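PDB 6LSU: intracellular protein transport protein USO1 from Saccharomyces cerevisiae S288c, which is required for protein transport from the ER to the Golgi complex, here represented by the globular head region of this tethering protein. Local coordinates for residues L632-Y636 with Y650-I654; N598-K604 with E642-P646. All coordinates share one frame; numbering follows the deposited sequence.

Contact 1: L632-Y636 with Y650-I654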
# COMPACT_ATOMS: atom_id res chain seq x y z
N LEU A 632 -10.51 -29.33 -22.93
CA LEU A 632 -10.48 -30.57 -23.75
C LEU A 632 -9.21 -30.61 -24.60
O LEU A 632 -8.55 -31.68 -24.65
CB LEU A 632 -11.75 -30.61 -24.63
CG LEU A 632 -13.04 -30.74 -23.84
CD1 LEU A 632 -14.24 -30.53 -24.73
CD2 LEU A 632 -13.11 -32.10 -23.14
N GLY A 633 -8.90 -29.50 -25.24
CA GLY A 633 -7.62 -29.32 -25.95
C GLY A 633 -6.45 -29.67 -25.07
O GLY A 633 -5.66 -30.54 -25.48
N VAL A 634 -6.35 -29.04 -23.90
CA VAL A 634 -5.17 -29.20 -23.00
C VAL A 634 -5.13 -30.67 -22.60
O VAL A 634 -4.06 -31.26 -22.68
CB VAL A 634 -5.20 -28.22 -21.79
CG1 VAL A 634 -4.27 -28.64 -20.65
CG2 VAL A 634 -4.88 -26.80 -22.23
N ALA A 635 -6.28 -31.24 -22.22
CA ALA A 635 -6.41 -32.66 -21.82
C ALA A 635 -5.89 -33.52 -22.97
O ALA A 635 -5.23 -34.54 -22.71
CB ALA A 635 -7.84 -33.01 -21.47
N TYR A 636 -6.15 -33.10 -24.22
CA TYR A 636 -5.62 -33.84 -25.39
C TYR A 636 -4.08 -33.84 -25.35
O TYR A 636 -3.49 -34.92 -25.42
CB TYR A 636 -6.19 -33.31 -26.71
CG TYR A 636 -5.43 -33.91 -27.86
CD1 TYR A 636 -5.31 -35.28 -27.97
CD2 TYR A 636 -4.75 -33.13 -28.76
CE1 TYR A 636 -4.55 -35.87 -28.96
CE2 TYR A 636 -3.98 -33.71 -29.75
CZ TYR A 636 -3.89 -35.08 -29.86
OH TYR A 636 -3.14 -35.64 -30.84
N TYR A 650 -9.39 -40.25 -28.22
CA TYR A 650 -9.81 -38.93 -27.65
C TYR A 650 -9.57 -37.82 -28.67
O TYR A 650 -10.39 -36.90 -28.74
CB TYR A 650 -9.06 -38.62 -26.35
CG TYR A 650 -9.39 -37.28 -25.74
CD1 TYR A 650 -10.57 -37.10 -25.05
CD2 TYR A 650 -8.51 -36.22 -25.82
CE1 TYR A 650 -10.89 -35.88 -24.47
CE2 TYR A 650 -8.83 -35.00 -25.27
CZ TYR A 650 -10.01 -34.83 -24.57
OH TYR A 650 -10.36 -33.62 -24.02
N PHE A 651 -8.51 -37.93 -29.46
CA PHE A 651 -8.21 -37.02 -30.60
C PHE A 651 -9.35 -37.02 -31.62
O PHE A 651 -9.78 -35.91 -32.00
CB PHE A 651 -6.93 -37.42 -31.34
CG PHE A 651 -6.67 -36.53 -32.53
CD1 PHE A 651 -6.27 -35.22 -32.34
CD2 PHE A 651 -6.84 -36.98 -33.83
CE1 PHE A 651 -6.03 -34.38 -33.43
CE2 PHE A 651 -6.60 -36.15 -34.91
CZ PHE A 651 -6.20 -34.85 -34.72
N GLU A 652 -9.77 -38.22 -32.07
CA GLU A 652 -10.87 -38.40 -33.07
C GLU A 652 -12.15 -37.81 -32.46
O GLU A 652 -12.84 -37.03 -33.12
CB GLU A 652 -11.07 -39.87 -33.46
CG GLU A 652 -9.90 -40.53 -34.18
CD GLU A 652 -9.66 -40.17 -35.65
OE1 GLU A 652 -10.50 -39.49 -36.26
OE2 GLU A 652 -8.61 -40.58 -36.18
N PHE A 653 -12.39 -38.15 -31.20
CA PHE A 653 -13.60 -37.76 -30.44
C PHE A 653 -13.73 -36.24 -30.37
O PHE A 653 -14.86 -35.74 -30.47
CB PHE A 653 -13.51 -38.38 -29.06
CG PHE A 653 -14.72 -38.18 -28.20
CD1 PHE A 653 -14.90 -36.99 -27.51
CD2 PHE A 653 -15.66 -39.18 -28.06
CE1 PHE A 653 -16.00 -36.83 -26.69
CE2 PHE A 653 -16.75 -39.01 -27.23
CZ PHE A 653 -16.93 -37.83 -26.56
N ILE A 654 -12.62 -35.54 -30.14
CA ILE A 654 -12.55 -34.04 -30.05
C ILE A 654 -12.60 -33.43 -31.45
O ILE A 654 -13.40 -32.51 -31.68
CB ILE A 654 -11.30 -33.60 -29.25
CG1 ILE A 654 -11.44 -33.83 -27.73
CG2 ILE A 654 -10.93 -32.17 -29.56
CD1 ILE A 654 -12.87 -33.76 -27.21

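Contact 2: N598-K604 with E642-P646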
# COMPACT_ATOMS: atom_id res chain seq x y z
N ASN A 598 -4.80 -38.15 -17.13
CA ASN A 598 -5.35 -39.52 -17.08
C ASN A 598 -6.56 -39.55 -16.14
O ASN A 598 -7.54 -40.29 -16.45
CB ASN A 598 -4.29 -40.56 -16.72
CG ASN A 598 -3.29 -40.76 -17.83
OD1 ASN A 598 -3.35 -40.09 -18.87
ND2 ASN A 598 -2.33 -41.65 -17.63
N ASP A 599 -6.52 -38.82 -15.03
CA ASP A 599 -7.62 -38.86 -14.05
C ASP A 599 -8.81 -38.20 -14.73
O ASP A 599 -9.93 -38.71 -14.56
CB ASP A 599 -7.24 -38.18 -12.73
CG ASP A 599 -6.40 -39.05 -11.82
OD1 ASP A 599 -5.79 -40.03 -12.31
OD2 ASP A 599 -6.37 -38.74 -10.62
N PHE A 600 -8.56 -37.13 -15.50
CA PHE A 600 -9.62 -36.35 -16.18
C PHE A 600 -10.30 -37.22 -17.25
O PHE A 600 -11.55 -37.33 -17.24
CB PHE A 600 -9.05 -35.07 -16.79
CG PHE A 600 -10.07 -34.22 -17.50
CD1 PHE A 600 -11.18 -33.77 -16.81
CD2 PHE A 600 -9.97 -33.93 -18.86
CE1 PHE A 600 -12.14 -32.98 -17.43
CE2 PHE A 600 -10.94 -33.17 -19.50
CZ PHE A 600 -12.01 -32.67 -18.77
N LEU A 601 -9.49 -37.80 -18.14
CA LEU A 601 -9.86 -38.65 -19.32
C LEU A 601 -10.54 -39.95 -18.90
O LEU A 601 -11.09 -40.61 -19.74
CB LEU A 601 -8.61 -38.99 -20.12
CG LEU A 601 -7.98 -37.82 -20.88
CD1 LEU A 601 -6.80 -38.28 -21.68
CD2 LEU A 601 -8.95 -37.11 -21.78
N SER A 602 -10.47 -40.33 -17.64
CA SER A 602 -10.98 -41.62 -17.13
C SER A 602 -12.48 -41.52 -16.88
O SER A 602 -12.97 -42.38 -16.15
CB SER A 602 -10.27 -42.02 -15.86
OG SER A 602 -10.90 -41.40 -14.76
N ASP A 603 -13.17 -40.50 -17.40
CA ASP A 603 -14.65 -40.43 -17.22
C ASP A 603 -15.29 -39.80 -18.44
O ASP A 603 -15.51 -38.56 -18.40
CB ASP A 603 -15.06 -39.66 -15.96
CG ASP A 603 -16.55 -39.76 -15.71
OD1 ASP A 603 -17.29 -40.15 -16.66
OD2 ASP A 603 -16.95 -39.47 -14.56
N LYS A 604 -15.62 -40.66 -19.42
CA LYS A 604 -16.16 -40.29 -20.76
C LYS A 604 -17.43 -39.46 -20.54
O LYS A 604 -17.63 -38.54 -21.36
CB LYS A 604 -16.44 -41.52 -21.63
CG LYS A 604 -15.63 -41.59 -22.92
CD LYS A 604 -16.35 -42.32 -24.03
CE LYS A 604 -15.43 -42.83 -25.11
NZ LYS A 604 -16.08 -43.95 -25.84
N GLU A 642 -1.68 -44.91 -23.20
CA GLU A 642 -2.22 -45.68 -22.05
C GLU A 642 -3.00 -44.75 -21.11
O GLU A 642 -3.22 -45.17 -19.94
CB GLU A 642 -1.11 -46.47 -21.33
CG GLU A 642 -1.01 -47.94 -21.76
CD GLU A 642 -2.11 -48.91 -21.30
OE1 GLU A 642 -3.20 -48.46 -20.88
OE2 GLU A 642 -1.86 -50.13 -21.37
N SER A 643 -3.45 -43.58 -21.57
CA SER A 643 -4.49 -42.80 -20.84
C SER A 643 -5.81 -43.56 -20.93
O SER A 643 -6.16 -44.02 -22.02
CB SER A 643 -4.71 -41.39 -21.36
OG SER A 643 -3.51 -40.74 -21.74
N PRO A 644 -6.62 -43.59 -19.85
CA PRO A 644 -7.89 -44.31 -19.82
C PRO A 644 -8.82 -44.05 -21.01
O PRO A 644 -9.50 -44.93 -21.41
CB PRO A 644 -8.54 -43.82 -18.52
CG PRO A 644 -7.37 -43.53 -17.63
CD PRO A 644 -6.37 -42.89 -18.58
N PHE A 645 -8.84 -42.81 -21.50
CA PHE A 645 -9.40 -42.49 -22.84
C PHE A 645 -8.18 -42.36 -23.73
O PHE A 645 -7.51 -41.33 -23.69
CB PHE A 645 -10.30 -41.25 -22.74
CG PHE A 645 -11.22 -41.00 -23.92
CD1 PHE A 645 -10.87 -41.34 -25.22
CD2 PHE A 645 -12.40 -40.32 -23.72
CE1 PHE A 645 -11.70 -41.01 -26.28
CE2 PHE A 645 -13.23 -40.00 -24.78
CZ PHE A 645 -12.88 -40.34 -26.06
N PRO A 646 -7.82 -43.42 -24.48
CA PRO A 646 -6.60 -43.43 -25.28
C PRO A 646 -6.51 -42.20 -26.18
O PRO A 646 -7.55 -41.75 -26.58
CB PRO A 646 -6.73 -44.71 -26.11
CG PRO A 646 -7.47 -45.61 -25.15
CD PRO A 646 -8.55 -44.69 -24.61

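Contact 1: L632-Y636 with Y650-I654
Y650 reaches across to helix 622-637 and gives its hydroxyl proton to the backbone carbonyl of L632, with OH and O 2.7 Å apart. The bond is bent, with a C=O...OH angle of 104°. The same oxygen takes the helical bond from Y636 N, and the two donors approach it from opposite faces of the carbonyl plane. The Y650 ring turns its edge to the helix, and its CE2 lies 3.4 Å from CB of Y636. CB of A635 and CD2 of L632 pack round the phenol end. The Y650 side chain leaves the backbone with CG trans to N, which carries the ring to helix 622-637. One residue further along helix 647-658, F651 meets Y636. CD1 of F651 sits over one face of the Y636 ring, 3.4 Å from CZ, and the two ring planes make an angle of 42°. CD1 of I654 touches CB of L632, while I654 CG1 lies over one face of the Y650 ring, toward its rim. A phenylalanine in place of Y650 would probably keep much of the ring packing but leave the L632 carbonyl without its partner from the second helix. Segments 632-636 and 650-654 run nearly antiparallel, at 158°, in a buried helical hairpin. L632 and I654 also touch helix 604-614, A635 and Y650 touch helix 594-601, and A635 reaches helix 577-590.

Contact 2: N598-K604 with E642-P646
N598 and S643 face each other with their CA atoms 5.1 Å apart. The CA atoms of S602 and P644 are 4.9 Å apart, and those of L601 and F645 5.2 Å. Residues 598-604 lead from helix 594-601 through S602 and D603 into helix 604-614. The loop 642-646 has no regular structure and runs past this turn. S643 OG lies 2.9 Å from OD1 of N598 and is also hydrogen-bonded to S640 N. The P644 ring lies across the N598 side chain, with CD 3.6 Å from CB of N598, and its CB packs on CB of S602. S602 OG sits between its own N and carbonyl carbon (chi1 85°), which lets it fold back and bond D599 O. This is a helix-to-helix corner of an armadillo-type solenoid: residues 598-604 lie in ARM 10, and the loop against them links helix 622-637 to helix 647-658. F645 is buried, its CB turned toward residues 598-604 and packed against CB of L601. The extended K604 chain crosses the F645 side chain at about a right angle. Its CE lies over one face, 4.0 Å from the ring centroid, in a CH-pi contact. NZ is farther off, at most a weak cation-pi attraction.

Both contacts lie in the same corner of the head region, their centres about 10 Å apart, and their segments alternate along the chain. Contact 1 is buried and joins two helices. Contact 2 is partly buried and sets the loop between those same helices against an earlier helix and the turn after it. Aromatic rings and one tyrosine-to-carbonyl bond dominate the first. The second packs F645 and P644 on L601, S602 and a lysine chain, with small polar groups at N598 and S643 and several residues at the surface. F645 connects them: its ring meets those of Y650 and F653 edge-to-face. Helix 594-601, part of contact 2, also flanks contact 1 through F600 and L601.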